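Local coordinates for SNF1-like protein kinase ssp2 (Schizosaccharomyces pombe, PDB 2QRD) that is an SNF1/AMPK-type serine/threonine protein kinase whose C-terminal part, the fragment here, probably takes part in assembly with the other subunits, at residues Lys59-Ile64 / Asn73-Ile78; Tyr77-Leu82 / Lys95-Lys100. One frame throughout, in Å; residues are numbered along the deposited sequence.

Interaction 1: residues Lys59-Ile64 / Asn73-Ile78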
loop_
_atom_site.group_PDB
_atom_site.type_symbol
_atom_site.label_atom_id
_atom_site.label_comp_id
_atom_site.label_asym_id
_atom_site.label_seq_id
_atom_site.Cartn_x
_atom_site.Cartn_y
_atom_site.Cartn_z
ATOM N N LYS A 59 -6.450 21.968 -22.359
ATOM C CA LYS A 59 -7.291 21.715 -21.191
ATOM C C LYS A 59 -8.378 20.702 -21.543
ATOM O O LYS A 59 -9.071 20.841 -22.538
ATOM C CB LYS A 59 -7.858 23.009 -20.587
ATOM C CG LYS A 59 -6.773 23.929 -20.027
ATOM C CD LYS A 59 -7.254 24.764 -18.893
ATOM C CE LYS A 59 -6.271 25.926 -18.625
ATOM N NZ LYS A 59 -6.295 26.425 -17.192
ATOM N N SER A 60 -8.515 19.672 -20.734
ATOM C CA SER A 60 -9.465 18.623 -21.071
ATOM C C SER A 60 -10.471 18.434 -19.937
ATOM O O SER A 60 -10.154 18.633 -18.752
ATOM C CB SER A 60 -8.746 17.302 -21.400
ATOM O OG SER A 60 -8.062 16.813 -20.260
ATOM N N ARG A 61 -11.691 18.095 -20.313
ATOM C CA ARG A 61 -12.720 17.736 -19.354
ATOM C C ARG A 61 -13.161 16.293 -19.605
ATOM O O ARG A 61 -13.387 15.892 -20.753
ATOM C CB ARG A 61 -13.898 18.700 -19.450
ATOM C CG ARG A 61 -14.797 18.644 -18.257
ATOM C CD ARG A 61 -15.952 19.586 -18.429
ATOM N NE ARG A 61 -16.645 19.317 -19.680
ATOM C CZ ARG A 61 -17.462 20.168 -20.276
ATOM N NH1 ARG A 61 -17.688 21.345 -19.706
ATOM N NH2 ARG A 61 -18.044 19.842 -21.435
ATOM N N TRP A 62 -13.278 15.536 -18.523
ATOM C CA TRP A 62 -13.600 14.105 -18.563
ATOM C C TRP A 62 -14.796 13.845 -17.653
ATOM O O TRP A 62 -14.806 14.266 -16.469
ATOM C CB TRP A 62 -12.434 13.278 -18.011
ATOM C CG TRP A 62 -11.083 13.406 -18.702
ATOM C CD1 TRP A 62 -10.263 14.519 -18.776
ATOM C CD2 TRP A 62 -10.375 12.355 -19.356
ATOM N NE1 TRP A 62 -9.108 14.219 -19.474
ATOM C CE2 TRP A 62 -9.146 12.898 -19.827
ATOM C CE3 TRP A 62 -10.667 11.006 -19.605
ATOM C CZ2 TRP A 62 -8.213 12.138 -20.533
ATOM C CZ3 TRP A 62 -9.726 10.237 -20.301
ATOM C CH2 TRP A 62 -8.520 10.811 -20.769
ATOM N N GLU A 63 -15.805 13.157 -18.190
ATOM C CA GLU A 63 -16.907 12.678 -17.358
ATOM C C GLU A 63 -16.348 11.563 -16.465
ATOM O O GLU A 63 -15.524 10.773 -16.910
ATOM C CB GLU A 63 -18.141 12.248 -18.199
ATOM C CG GLU A 63 -18.847 13.434 -18.928
ATOM C CD GLU A 63 -20.420 13.392 -18.971
ATOM O OE1 GLU A 63 -21.021 12.679 -19.828
ATOM O OE2 GLU A 63 -21.070 14.146 -18.182
ATOM N N ILE A 64 -16.711 11.537 -15.192
ATOM C CA ILE A 64 -16.174 10.486 -14.324
ATOM C C ILE A 64 -17.084 9.278 -14.419
ATOM O O ILE A 64 -18.252 9.368 -14.089
ATOM C CB ILE A 64 -15.909 10.963 -12.839
ATOM C CG1 ILE A 64 -14.938 12.151 -12.803
ATOM C CG2 ILE A 64 -15.332 9.840 -11.999
ATOM C CD1 ILE A 64 -14.992 12.971 -11.545
ATOM N N ASN A 73 -23.481 14.570 -13.180
ATOM C CA ASN A 73 -22.673 15.440 -14.044
ATOM C C ASN A 73 -21.496 16.012 -13.246
ATOM O O ASN A 73 -21.419 17.217 -12.923
ATOM C CB ASN A 73 -23.506 16.568 -14.687
ATOM C CG ASN A 73 -24.159 16.165 -16.028
ATOM O OD1 ASN A 73 -25.325 16.506 -16.294
ATOM N ND2 ASN A 73 -23.400 15.481 -16.886
ATOM N N THR A 74 -20.584 15.110 -12.921
ATOM C CA THR A 74 -19.355 15.453 -12.241
ATOM C C THR A 74 -18.193 15.116 -13.146
ATOM O O THR A 74 -18.236 14.161 -13.922
ATOM C CB THR A 74 -19.266 14.800 -10.865
ATOM O OG1 THR A 74 -17.898 14.702 -10.451
ATOM C CG2 THR A 74 -19.856 13.467 -10.915
ATOM N N TYR A 75 -17.175 15.960 -13.053
ATOM C CA TYR A 75 -16.205 16.129 -14.100
ATOM C C TYR A 75 -14.830 16.244 -13.494
ATOM O O TYR A 75 -14.679 16.721 -12.379
ATOM C CB TYR A 75 -16.498 17.425 -14.871
ATOM C CG TYR A 75 -17.734 17.424 -15.753
ATOM C CD1 TYR A 75 -18.892 18.091 -15.356
ATOM C CD2 TYR A 75 -17.740 16.790 -16.998
ATOM C CE1 TYR A 75 -20.032 18.117 -16.154
ATOM C CE2 TYR A 75 -18.877 16.817 -17.813
ATOM C CZ TYR A 75 -20.013 17.478 -17.381
ATOM O OH TYR A 75 -21.139 17.526 -18.172
ATOM N N ALA A 76 -13.833 15.820 -14.261
ATOM C CA ALA A 76 -12.446 15.870 -13.880
ATOM C C ALA A 76 -11.742 16.745 -14.910
ATOM O O ALA A 76 -11.933 16.570 -16.101
ATOM C CB ALA A 76 -11.884 14.489 -13.881
ATOM N N TYR A 77 -10.944 17.699 -14.440
ATOM C CA TYR A 77 -10.201 18.607 -15.314
ATOM C C TYR A 77 -8.688 18.301 -15.338
ATOM O O TYR A 77 -8.001 18.298 -14.307
ATOM C CB TYR A 77 -10.487 20.033 -14.901
ATOM C CG TYR A 77 -11.966 20.347 -14.921
ATOM C CD1 TYR A 77 -12.534 20.952 -16.026
ATOM C CD2 TYR A 77 -12.808 20.043 -13.815
ATOM C CE1 TYR A 77 -13.896 21.248 -16.063
ATOM C CE2 TYR A 77 -14.180 20.334 -13.846
ATOM C CZ TYR A 77 -14.712 20.935 -14.990
ATOM O OH TYR A 77 -16.046 21.276 -15.091
ATOM N N ILE A 78 -8.193 18.016 -16.533
ATOM C CA ILE A 78 -6.823 17.569 -16.727
ATOM C C ILE A 78 -6.185 18.500 -17.789
ATOM O O ILE A 78 -6.714 18.675 -18.895
ATOM C CB ILE A 78 -6.790 16.048 -17.142
ATOM C CG1 ILE A 78 -7.388 15.158 -16.040
ATOM C CG2 ILE A 78 -5.366 15.569 -17.517
ATOM C CD1 ILE A 78 -7.616 13.682 -16.409
#

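Interaction 2: residues Tyr77-Leu82 / Lys95-Lys100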
loop_
_atom_site.group_PDB
_atom_site.type_symbol
_atom_site.label_atom_id
_atom_site.label_comp_id
_atom_site.label_asym_id
_atom_site.label_seq_id
_atom_site.Cartn_x
_atom_site.Cartn_y
_atom_site.Cartn_z
ATOM N N TYR A 77 -10.944 17.699 -14.440
ATOM C CA TYR A 77 -10.201 18.607 -15.314
ATOM C C TYR A 77 -8.688 18.301 -15.338
ATOM O O TYR A 77 -8.001 18.298 -14.307
ATOM C CB TYR A 77 -10.487 20.033 -14.901
ATOM C CG TYR A 77 -11.966 20.347 -14.921
ATOM C CD1 TYR A 77 -12.534 20.952 -16.026
ATOM C CD2 TYR A 77 -12.808 20.043 -13.815
ATOM C CE1 TYR A 77 -13.896 21.248 -16.063
ATOM C CE2 TYR A 77 -14.180 20.334 -13.846
ATOM C CZ TYR A 77 -14.712 20.935 -14.990
ATOM O OH TYR A 77 -16.046 21.276 -15.091
ATOM N N ILE A 78 -8.193 18.016 -16.533
ATOM C CA ILE A 78 -6.823 17.569 -16.727
ATOM C C ILE A 78 -6.185 18.500 -17.789
ATOM O O ILE A 78 -6.714 18.675 -18.895
ATOM C CB ILE A 78 -6.790 16.048 -17.142
ATOM C CG1 ILE A 78 -7.388 15.158 -16.040
ATOM C CG2 ILE A 78 -5.366 15.569 -17.517
ATOM C CD1 ILE A 78 -7.616 13.682 -16.409
ATOM N N GLU A 79 -5.076 19.124 -17.445
ATOM C CA GLU A 79 -4.344 19.940 -18.412
ATOM C C GLU A 79 -3.088 19.219 -18.903
ATOM O O GLU A 79 -2.308 18.685 -18.115
ATOM C CB GLU A 79 -3.985 21.267 -17.783
ATOM C CG GLU A 79 -3.197 22.184 -18.677
ATOM C CD GLU A 79 -2.682 23.410 -17.935
ATOM O OE1 GLU A 79 -3.345 23.842 -16.951
ATOM O OE2 GLU A 79 -1.609 23.937 -18.336
ATOM N N LEU A 80 -2.906 19.195 -20.218
ATOM C CA LEU A 80 -1.757 18.532 -20.830
ATOM C C LEU A 80 -0.799 19.577 -21.321
ATOM O O LEU A 80 -1.217 20.610 -21.791
ATOM C CB LEU A 80 -2.165 17.661 -22.005
ATOM C CG LEU A 80 -3.255 16.581 -21.916
ATOM C CD1 LEU A 80 -2.899 15.494 -20.948
ATOM C CD2 LEU A 80 -4.637 17.130 -21.645
ATOM N N GLN A 81 0.488 19.304 -21.199
ATOM C CA GLN A 81 1.506 20.236 -21.658
ATOM C C GLN A 81 2.655 19.490 -22.331
ATOM O O GLN A 81 3.321 18.684 -21.697
ATOM C CB GLN A 81 2.030 21.066 -20.487
ATOM C CG GLN A 81 3.107 22.086 -20.848
ATOM C CD GLN A 81 2.611 23.166 -21.772
ATOM O OE1 GLN A 81 1.814 24.013 -21.386
ATOM N NE2 GLN A 81 3.097 23.151 -23.003
ATOM N N LEU A 82 2.873 19.760 -23.608
ATOM C CA LEU A 82 4.022 19.218 -24.305
ATOM C C LEU A 82 5.258 20.115 -24.079
ATOM O O LEU A 82 5.182 21.350 -24.144
ATOM C CB LEU A 82 3.735 18.989 -25.813
ATOM C CG LEU A 82 4.634 17.976 -26.574
ATOM C CD1 LEU A 82 4.329 16.517 -26.189
ATOM C CD2 LEU A 82 4.583 18.117 -28.086
ATOM N N LYS A 95 -1.550 17.007 -15.614
ATOM C CA LYS A 95 -1.818 17.451 -14.264
ATOM C C LYS A 95 -3.296 17.606 -13.917
ATOM O O LYS A 95 -4.132 17.976 -14.748
ATOM C CB LYS A 95 -1.093 18.765 -13.979
ATOM C CG LYS A 95 -1.733 19.982 -14.601
ATOM C CD LYS A 95 -1.354 21.252 -13.878
ATOM C CE LYS A 95 -1.242 22.378 -14.914
ATOM N NZ LYS A 95 -1.703 23.706 -14.438
ATOM N N SER A 96 -3.606 17.338 -12.656
ATOM C CA SER A 96 -4.979 17.461 -12.209
ATOM C C SER A 96 -5.307 18.915 -11.889
ATOM O O SER A 96 -4.570 19.579 -11.148
ATOM C CB SER A 96 -5.240 16.556 -11.010
ATOM O OG SER A 96 -6.605 16.644 -10.630
ATOM N N ASN A 97 -6.414 19.402 -12.468
ATOM C CA ASN A 97 -7.019 20.670 -12.056
ATOM C C ASN A 97 -8.278 20.482 -11.208
ATOM O O ASN A 97 -9.030 21.424 -10.980
ATOM C CB ASN A 97 -7.272 21.579 -13.274
ATOM C CG ASN A 97 -5.993 22.274 -13.773
ATOM O OD1 ASN A 97 -5.756 22.417 -14.971
ATOM N ND2 ASN A 97 -5.175 22.715 -12.836
ATOM N N GLY A 98 -8.518 19.266 -10.732
ATOM C CA GLY A 98 -9.659 19.048 -9.840
ATOM C C GLY A 98 -10.912 18.368 -10.396
ATOM O O GLY A 98 -10.972 17.976 -11.575
ATOM N N TYR A 99 -11.907 18.240 -9.515
ATOM C CA TYR A 99 -13.187 17.613 -9.810
ATOM C C TYR A 99 -14.288 18.548 -9.402
ATOM O O TYR A 99 -14.198 19.226 -8.368
ATOM C CB TYR A 99 -13.355 16.298 -9.049
ATOM C CG TYR A 99 -12.083 15.468 -8.969
ATOM C CD1 TYR A 99 -11.574 14.813 -10.096
ATOM C CD2 TYR A 99 -11.398 15.338 -7.758
ATOM C CE1 TYR A 99 -10.383 14.078 -10.006
ATOM C CE2 TYR A 99 -10.239 14.612 -7.658
ATOM C CZ TYR A 99 -9.733 13.989 -8.777
ATOM O OH TYR A 99 -8.591 13.274 -8.641
ATOM N N LYS A 100 -15.352 18.566 -10.208
ATOM C CA LYS A 100 -16.464 19.488 -9.995
ATOM C C LYS A 100 -17.754 18.821 -10.434
ATOM O O LYS A 100 -17.851 18.331 -11.547
ATOM C CB LYS A 100 -16.226 20.785 -10.781
ATOM C CG LYS A 100 -16.862 22.011 -10.187
ATOM C CD LYS A 100 -16.988 23.188 -11.203
ATOM C CE LYS A 100 -18.100 22.985 -12.297
ATOM N NZ LYS A 100 -19.011 24.186 -12.410
HETATM O O HOH W 1 -8.371 15.647 -12.399
#

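Interaction 1: residues Lys59-Ile64 / Asn73-Ile78
Arg61 lies over the face of the Tyr75 ring and runs alongside Tyr77, using its aliphatic length for both. Its CG stands anti to the backbone N (chi1 -163°), and a bend at chi3 carries the charged end over Tyr75. Its CD sits 4.1 Å from the centroid of the Tyr75 ring, a CH-pi contact, and CZ follows at 4.8 Å from the same centroid as a cation-pi partner. Guanidinium and ring planes are 37° apart, so the group lies tilted over the ring. Toward Tyr77, Arg61 CG meets CE1 at 3.5 Å. Two residues on, Glu63 lies beside the Tyr75 ring, pointing the same way, and its OE2 takes a weak hydrogen bond from Asn73 ND2, carboxylate and amide nearly coplanar.

These are neighbouring antiparallel strands of the sheet in the KA1-like adenylate sensor, joined through helix 65-69. Alternation puts Arg61, Glu63, Tyr75 and Tyr77 on one face, where Tyr7 of the SPCC1919.03c chain packs on Arg61 and Tyr77; Ser60, Trp62, Ala76 and Ile78 lie on the opposite face, the last three packing on helix 123-136.

On this buried face Ile78 CD1 rides above the five-membered ring of Trp62, 3.7 Å from its centroid. The indole N-H needs a partner here: Trp62 NE1 donates to Ser60 OG at 2.9 Å. Ser60 OG, a small hydroxyl linking indole to backbone, in turn donates to Ile78 O at 2.7 Å, while Ser60 N reaches that oxygen from the opposite face of its carbonyl plane. Small Ala76 has its CB met by Ile64 CG1 at 4.0 Å, with Trp62 CB also near.

Interaction 2: residues Tyr77-Leu82 / Lys95-Lys100
Tyr77 faces two residues at once, Asn97 and Gly98, and the backbone bonds show it. Asn97 N donates to Tyr77 O at 2.7 Å, whereas Tyr77 N donates to Gly98 O at 2.9 Å, so the strand 95-100 carries a beta bulge. Gly98 has a positive phi (104°) with an extended psi, backbone angles a residue with a CB could hardly take without running into the carbonyl oxygen before it. Beyond the bulge the pairing of this hairpin, strands 74-84 and 89-101, is regular, with Glu79 and Lys95 exchanging two backbone hydrogen bonds.

Ionic contact comes from the same pair. Glu79 extends with CG anti to the backbone N (chi1 179°) and lies side by side with Lys95. Lys95 NZ forms a salt bridge with Glu79 OE1 at 3.0 Å, approaching from above the carboxylate plane. Asn97 OD1, itself an acceptor, sits 3.4 Å from Glu79 OE1 and offers that carboxylate no hydrogen bond.

Polar groups near the bulge are tied locally. Ser96 OG accepts from Gly98 N in an ST turn, and a water bridges Ser96 OG to Tyr77 O.

Van der Waals contact centres on Tyr77: Gly98 O lies in the plane of the Tyr77 ring at its edge, and Lys100 CB touches CE2 of that ring at 3.7 Å.

Main-chain bonds therefore fix the register, while the partly exposed salt bridge adds charge pairing that surrounding water would probably weaken.

Overall arrangement
Interactions 1 and 2 are the two flanks of one strand, 74-84, which lies in the antiparallel sheet between strands 57-63 and 89-101. Their centres are about 8 Å apart, and they share Tyr77 and Ile78. Along the chain, strand 57-63 leads through helix 65-69 into the central strand, which then turns back as a hairpin into 89-101. A probable hydrogen bond from Tyr75 N to Lys100 O, 2.9 Å long, joins them directly. One face of this sheet packs on helix 123-136, while both interactions also reach the SPCC1919.03c chain, consistent with a domain that builds its own core and a subunit interface together.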